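199aa long hypothetical Trp repressor binding protein (Sulfolobus tokodaii, PDB 2ZKI) is of unknown function but, as a flavodoxin-like relative of NADPH-dependent FMN reductases, probably binds FMN. Local coordinates at residues A[14-28]-A[170-184]. Residues are numbered along the deposited sequence; the frame is centred on the assembly and turned at random.
Sequences YGSIVELAKEIGKGA and EELDEMERKIARFQG. With SO4 (sulfate ion), chain L; SO4 (sulfate ion), chain K; SO4 (sulfate ion), chain I; SO4 (sulfate ion), chain M.
E23 and R181 form the salt bridge that joins helix 16-28 to helix 174-184: R181 NE reaches E23 OE2 at 3.0 Å, nearly along the C-O direction of the carboxylate but 18° out of the guanidinium plane. The two side chains run side by side, pointing the same way; E23, bent at chi2 (-71°), lays its carboxylate beside the aliphatic part of R177 as well. On the helix-facing side of this pair, A180 CB lies 3.7 Å from E23 CB and packs against I24 CG1. L172, from the loop before helix 174-184, crosses L20 at about a right angle, with its CD2 3.8 Å from L20 CG. The extended E19 side chain comes from the opposite direction, sets its carboxylate against L172 CG and accepts a weak hydrogen bond from L172 N at OE2.

Where the axes come within 6.4 Å, crossing at -53°, the facing positions are glycines: G184 CA lies 3.3 Å from I24 O and G27 CA 3.3 Å from R181 O, both CA-H...O contacts. A CB on either glycine would clash with the facing helix. D173 and E176 start helix 174-184 with a capping box, and Q183 is anchored to F112 O of the central parallel sheet, whose strand 109-115 both helices pack against, as in a flavodoxin-like fold.

R181 also directs NH1 and NH2 to two sulfates that probably came with the crystallisation medium; R177 NH1 and NH2 likewise lie beside sulfates, NH2 making a weak hydrogen bond. An alanine in place of R181 would probably leave the E23 carboxylate without its charged mate. The contact thus pairs a close, glycine-lined backbone crossing with a charged outer margin whose arginines hold sulfates here.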
loop_
_atom_site.group_PDB
_atom_site.type_symbol
_atom_site.label_atom_id
_atom_site.label_comp_id
_atom_site.label_asym_id
_atom_site.label_seq_id
_atom_site.Cartn_x
_atom_site.Cartn_y
_atom_site.Cartn_z
ATOM N N TYR A 14 2.649 -18.541 -16.771
ATOM C CA TYR A 14 3.100 -19.639 -17.620
ATOM C C TYR A 14 4.480 -20.167 -17.210
ATOM O O TYR A 14 4.931 -21.199 -17.718
ATOM C CB TYR A 14 3.125 -19.193 -19.092
ATOM C CG TYR A 14 1.834 -18.565 -19.576
ATOM C CD1 TYR A 14 0.786 -19.355 -20.046
ATOM C CD2 TYR A 14 1.658 -17.179 -19.558
ATOM C CE1 TYR A 14 -0.405 -18.788 -20.485
ATOM C CE2 TYR A 14 0.469 -16.600 -19.996
ATOM C CZ TYR A 14 -0.557 -17.412 -20.460
ATOM O OH TYR A 14 -1.737 -16.853 -20.896
ATOM N N GLY A 15 5.140 -19.462 -16.291
ATOM C CA GLY A 15 6.513 -19.786 -15.897
ATOM C C GLY A 15 6.656 -20.414 -14.520
ATOM O O GLY A 15 6.002 -21.417 -14.209
ATOM N N SER A 16 7.521 -19.816 -13.701
ATOM C CA SER A 16 7.825 -20.317 -12.355
ATOM C C SER A 16 6.673 -20.152 -11.360
ATOM O O SER A 16 6.669 -20.780 -10.296
ATOM C CB SER A 16 9.095 -19.654 -11.811
ATOM O OG SER A 16 8.996 -18.240 -11.841
ATOM N N ILE A 17 5.705 -19.306 -11.709
ATOM C CA ILE A 17 4.506 -19.104 -10.895
ATOM C C ILE A 17 3.637 -20.371 -10.867
ATOM O O ILE A 17 2.967 -20.652 -9.868
ATOM C CB ILE A 17 3.695 -17.850 -11.366
ATOM C CG1 ILE A 17 2.538 -17.531 -10.409
ATOM C CG2 ILE A 17 3.203 -18.004 -12.802
ATOM C CD1 ILE A 17 2.927 -16.662 -9.231
ATOM N N VAL A 18 3.677 -21.131 -11.962
ATOM C CA VAL A 18 2.953 -22.395 -12.083
ATOM C C VAL A 18 3.490 -23.416 -11.080
ATOM O O VAL A 18 2.713 -24.058 -10.372
ATOM C CB VAL A 18 3.040 -22.975 -13.524
ATOM C CG1 VAL A 18 2.277 -24.288 -13.631
ATOM C CG2 VAL A 18 2.519 -21.972 -14.550
ATOM N N GLU A 19 4.815 -23.553 -11.014
ATOM C CA GLU A 19 5.445 -24.478 -10.070
ATOM C C GLU A 19 5.183 -24.064 -8.621
ATOM O O GLU A 19 5.024 -24.919 -7.748
ATOM C CB GLU A 19 6.949 -24.621 -10.335
ATOM C CG GLU A 19 7.550 -25.902 -9.734
ATOM C CD GLU A 19 9.070 -25.981 -9.837
ATOM O OE1 GLU A 19 9.702 -26.461 -8.867
ATOM O OE2 GLU A 19 9.632 -25.571 -10.879
ATOM N N LEU A 20 5.125 -22.755 -8.379
ATOM C CA LEU A 20 4.738 -22.223 -7.071
ATOM C C LEU A 20 3.315 -22.632 -6.690
ATOM O O LEU A 20 3.042 -22.945 -5.530
ATOM C CB LEU A 20 4.874 -20.696 -7.038
ATOM C CG LEU A 20 6.268 -20.084 -6.857
ATOM C CD1 LEU A 20 6.238 -18.586 -7.141
ATOM C CD2 LEU A 20 6.828 -20.354 -5.460
ATOM N N ALA A 21 2.423 -22.636 -7.680
ATOM C CA ALA A 21 1.022 -23.013 -7.490
ATOM C C ALA A 21 0.847 -24.499 -7.164
ATOM O O ALA A 21 -0.007 -24.860 -6.353
ATOM C CB ALA A 21 0.207 -22.638 -8.718
ATOM N N LYS A 22 1.657 -25.348 -7.796
ATOM C CA LYS A 22 1.632 -26.793 -7.542
ATOM C C LYS A 22 2.129 -27.154 -6.141
ATOM O O LYS A 22 1.591 -28.061 -5.502
ATOM C CB LYS A 22 2.457 -27.544 -8.589
ATOM C CG LYS A 22 1.738 -27.789 -9.904
ATOM C CD LYS A 22 2.568 -28.691 -10.805
ATOM C CE LYS A 22 1.858 -28.996 -12.115
ATOM N NZ LYS A 22 1.878 -27.833 -13.046
ATOM N N GLU A 23 3.158 -26.444 -5.678
ATOM C CA GLU A 23 3.742 -26.668 -4.354
ATOM C C GLU A 23 2.802 -26.250 -3.228
ATOM O O GLU A 23 2.691 -26.947 -2.220
ATOM C CB GLU A 23 5.079 -25.938 -4.222
ATOM C CG GLU A 23 6.206 -26.521 -5.064
ATOM C CD GLU A 23 6.704 -27.857 -4.550
ATOM O OE1 GLU A 23 7.151 -28.678 -5.377
ATOM O OE2 GLU A 23 6.650 -28.090 -3.323
ATOM N N ILE A 24 2.133 -25.113 -3.404
ATOM C CA ILE A 24 1.110 -24.660 -2.457
ATOM C C ILE A 24 -0.040 -25.670 -2.417
ATOM O O ILE A 24 -0.593 -25.950 -1.352
ATOM C CB ILE A 24 0.606 -23.227 -2.791
ATOM C CG1 ILE A 24 1.740 -22.215 -2.604
ATOM C CG2 ILE A 24 -0.590 -22.842 -1.915
ATOM C CD1 ILE A 24 1.455 -20.845 -3.155
ATOM N N GLY A 25 -0.376 -26.224 -3.580
ATOM C CA GLY A 25 -1.372 -27.286 -3.680
ATOM C C GLY A 25 -0.953 -28.537 -2.931
ATOM O O GLY A 25 -1.754 -29.129 -2.206
ATOM N N LYS A 26 0.310 -28.927 -3.103
ATOM C CA LYS A 26 0.873 -30.110 -2.450
ATOM C C LYS A 26 0.873 -29.964 -0.927
ATOM O O LYS A 26 0.471 -30.883 -0.210
ATOM C CB LYS A 26 2.293 -30.380 -2.961
ATOM C CG LYS A 26 2.831 -31.772 -2.643
ATOM C CD LYS A 26 4.335 -31.846 -2.882
ATOM C CE LYS A 26 4.859 -33.271 -2.748
ATOM N NZ LYS A 26 4.513 -34.111 -3.934
ATOM N N GLY A 27 1.320 -28.804 -0.450
ATOM C CA GLY A 27 1.355 -28.500 0.977
ATOM C C GLY A 27 -0.019 -28.496 1.618
ATOM O O GLY A 27 -0.167 -28.875 2.778
ATOM N N ALA A 28 -1.023 -28.066 0.858
ATOM C CA ALA A 28 -2.411 -28.069 1.318
ATOM C C ALA A 28 -2.988 -29.486 1.367
ATOM O O ALA A 28 -3.775 -29.808 2.258
ATOM C CB ALA A 28 -3.266 -27.171 0.433
ATOM N N GLU A 170 12.631 -21.012 -14.307
ATOM C CA GLU A 170 11.360 -21.688 -14.052
ATOM C C GLU A 170 11.434 -22.618 -12.835
ATOM O O GLU A 170 10.455 -22.759 -12.098
ATOM C CB GLU A 170 10.899 -22.456 -15.295
ATOM C CG GLU A 170 9.426 -22.853 -15.278
ATOM C CD GLU A 170 8.986 -23.554 -16.555
ATOM O OE1 GLU A 170 9.612 -24.573 -16.930
ATOM O OE2 GLU A 170 8.005 -23.089 -17.179
ATOM N N GLU A 171 12.593 -23.238 -12.625
ATOM C CA GLU A 171 12.776 -24.209 -11.543
ATOM C C GLU A 171 12.966 -23.523 -10.191
ATOM O O GLU A 171 13.815 -22.640 -10.049
ATOM C CB GLU A 171 13.959 -25.145 -11.834
ATOM C CG GLU A 171 13.781 -26.061 -13.054
ATOM C CD GLU A 171 14.066 -25.367 -14.387
ATOM O OE1 GLU A 171 14.986 -24.519 -14.448
ATOM O OE2 GLU A 171 13.369 -25.676 -15.380
ATOM N N LEU A 172 12.169 -23.937 -9.208
ATOM C CA LEU A 172 12.276 -23.428 -7.842
ATOM C C LEU A 172 13.365 -24.168 -7.078
ATOM O O LEU A 172 13.520 -25.382 -7.238
ATOM C CB LEU A 172 10.947 -23.592 -7.094
ATOM C CG LEU A 172 9.631 -23.091 -7.697
ATOM C CD1 LEU A 172 8.458 -23.564 -6.849
ATOM C CD2 LEU A 172 9.614 -21.579 -7.837
ATOM N N ASP A 173 14.111 -23.438 -6.246
ATOM C CA ASP A 173 15.106 -24.054 -5.357
ATOM C C ASP A 173 14.459 -24.644 -4.098
ATOM O O ASP A 173 13.273 -24.426 -3.844
ATOM C CB ASP A 173 16.232 -23.071 -5.007
ATOM C CG ASP A 173 15.726 -21.793 -4.360
ATOM O OD1 ASP A 173 15.773 -20.741 -5.028
ATOM O OD2 ASP A 173 15.294 -21.832 -3.188
ATOM N N GLU A 174 15.245 -25.388 -3.321
ATOM C CA GLU A 174 14.746 -26.107 -2.142
ATOM C C GLU A 174 14.022 -25.205 -1.138
ATOM O O GLU A 174 12.940 -25.550 -0.659
ATOM C CB GLU A 174 15.889 -26.858 -1.448
ATOM C CG GLU A 174 15.436 -27.827 -0.355
ATOM C CD GLU A 174 16.538 -28.159 0.638
ATOM O OE1 GLU A 174 16.521 -29.280 1.191
ATOM O OE2 GLU A 174 17.419 -27.302 0.874
ATOM N N MET A 175 14.628 -24.059 -0.830
ATOM C CA MET A 175 14.064 -23.086 0.108
ATOM C C MET A 175 12.658 -22.651 -0.294
ATOM O O MET A 175 11.762 -22.569 0.546
ATOM C CB MET A 175 14.972 -21.855 0.206
ATOM C CG MET A 175 16.290 -22.091 0.926
ATOM S SD MET A 175 16.099 -22.074 2.716
ATOM C CE MET A 175 17.627 -22.867 3.216
ATOM N N GLU A 176 12.477 -22.390 -1.585
ATOM C CA GLU A 176 11.227 -21.861 -2.121
ATOM C C GLU A 176 10.081 -22.871 -2.078
ATOM O O GLU A 176 8.945 -22.505 -1.763
ATOM C CB GLU A 176 11.442 -21.342 -3.545
ATOM C CG GLU A 176 12.398 -20.154 -3.627
ATOM C CD GLU A 176 12.739 -19.752 -5.049
ATOM O OE1 GLU A 176 12.617 -20.591 -5.964
ATOM O OE2 GLU A 176 13.142 -18.589 -5.253
ATOM N N ARG A 177 10.384 -24.133 -2.382
ATOM C CA ARG A 177 9.387 -25.210 -2.341
ATOM C C ARG A 177 8.899 -25.467 -0.916
ATOM O O ARG A 177 7.712 -25.723 -0.696
ATOM C CB ARG A 177 9.950 -26.509 -2.924
ATOM C CG ARG A 177 10.508 -26.407 -4.334
ATOM C CD ARG A 177 10.821 -27.789 -4.881
ATOM N NE ARG A 177 12.126 -27.824 -5.535
ATOM C CZ ARG A 177 13.237 -28.301 -4.974
ATOM N NH1 ARG A 177 13.208 -28.797 -3.742
ATOM N NH2 ARG A 177 14.380 -28.286 -5.649
ATOM N N LYS A 178 9.828 -25.404 0.039
ATOM C CA LYS A 178 9.524 -25.558 1.461
ATOM C C LYS A 178 8.591 -24.449 1.934
ATOM O O LYS A 178 7.667 -24.698 2.714
ATOM C CB LYS A 178 10.811 -25.524 2.291
ATOM C CG LYS A 178 11.669 -26.784 2.234
ATOM C CD LYS A 178 11.355 -27.730 3.392
ATOM C CE LYS A 178 12.575 -28.568 3.792
ATOM N NZ LYS A 178 13.074 -29.452 2.695
ATOM N N ILE A 179 8.841 -23.233 1.451
ATOM C CA ILE A 179 8.057 -22.055 1.818
ATOM C C ILE A 179 6.676 -22.060 1.154
ATOM O O ILE A 179 5.684 -21.667 1.773
ATOM C CB ILE A 179 8.828 -20.744 1.506
ATOM C CG1 ILE A 179 10.018 -20.593 2.462
ATOM C CG2 ILE A 179 7.912 -19.522 1.600
ATOM C CD1 ILE A 179 11.074 -19.609 1.997
ATOM N N ALA A 180 6.621 -22.513 -0.097
ATOM C CA ALA A 180 5.360 -22.602 -0.835
ATOM C C ALA A 180 4.436 -23.665 -0.240
ATOM O O ALA A 180 3.244 -23.415 -0.037
ATOM C CB ALA A 180 5.618 -22.873 -2.308
ATOM N N ARG A 181 4.994 -24.841 0.052
ATOM C CA ARG A 181 4.246 -25.917 0.706
ATOM C C ARG A 181 3.722 -25.482 2.072
ATOM O O ARG A 181 2.622 -25.873 2.474
ATOM C CB ARG A 181 5.096 -27.188 0.826
ATOM C CG ARG A 181 5.109 -28.022 -0.447
ATOM C CD ARG A 181 5.800 -29.365 -0.276
ATOM N NE ARG A 181 7.208 -29.309 -0.655
ATOM C CZ ARG A 181 8.225 -29.383 0.200
ATOM N NH1 ARG A 181 9.469 -29.319 -0.251
ATOM N NH2 ARG A 181 8.005 -29.528 1.500
ATOM N N PHE A 182 4.508 -24.663 2.769
ATOM C CA PHE A 182 4.105 -24.122 4.062
ATOM C C PHE A 182 2.909 -23.177 3.940
ATOM O O PHE A 182 2.021 -23.186 4.793
ATOM C CB PHE A 182 5.280 -23.433 4.767
ATOM C CG PHE A 182 4.901 -22.759 6.058
ATOM C CD1 PHE A 182 4.448 -23.505 7.143
ATOM C CD2 PHE A 182 4.986 -21.373 6.186
ATOM C CE1 PHE A 182 4.089 -22.887 8.336
ATOM C CE2 PHE A 182 4.631 -20.744 7.377
ATOM C CZ PHE A 182 4.182 -21.505 8.454
ATOM N N GLN A 183 2.886 -22.376 2.876
ATOM C CA GLN A 183 1.774 -21.458 2.626
ATOM C C GLN A 183 0.467 -22.221 2.421
ATOM O O GLN A 183 -0.582 -21.814 2.929
ATOM C CB GLN A 183 2.070 -20.545 1.431
ATOM C CG GLN A 183 1.092 -19.386 1.286
ATOM C CD GLN A 183 1.611 -18.271 0.401
ATOM O OE1 GLN A 183 2.247 -18.517 -0.622
ATOM N NE2 GLN A 183 1.333 -17.033 0.789
ATOM N N GLY A 184 0.549 -23.328 1.681
ATOM C CA GLY A 184 -0.584 -24.229 1.489
ATOM C C GLY A 184 -1.049 -24.855 2.791
ATOM O O GLY A 184 -2.250 -25.046 3.001
HETATM S S SO4 L . 17.833 -27.104 -5.162
HETATM O O1 SO4 L . 17.483 -28.298 -4.395
HETATM O O2 SO4 L . 19.134 -27.298 -5.793
HETATM O O3 SO4 L . 16.829 -26.884 -6.197
HETATM O O4 SO4 L . 17.884 -25.947 -4.270
HETATM S S SO4 K . 11.753 -30.919 -1.647
HETATM O O1 SO4 K . 11.229 -32.194 -1.164
HETATM O O2 SO4 K . 12.990 -31.160 -2.380
HETATM O O3 SO4 K . 10.777 -30.292 -2.536
HETATM O O4 SO4 K . 12.021 -30.044 -0.509
HETATM S S SO4 I . 5.121 -15.735 -16.608
HETATM O O1 SO4 I . 6.168 -16.588 -17.167
HETATM O O2 SO4 I . 4.974 -16.016 -15.181
HETATM O O3 SO4 I . 5.488 -14.334 -16.802
HETATM O O4 SO4 I . 3.855 -16.010 -17.282
HETATM S S SO4 M . 9.022 -30.898 4.269
HETATM O O1 SO4 M . 9.739 -30.922 2.998
HETATM O O2 SO4 M . 9.735 -30.040 5.211
HETATM O O3 SO4 M . 7.670 -30.386 4.061
HETATM O O4 SO4 M . 8.952 -32.255 4.805
#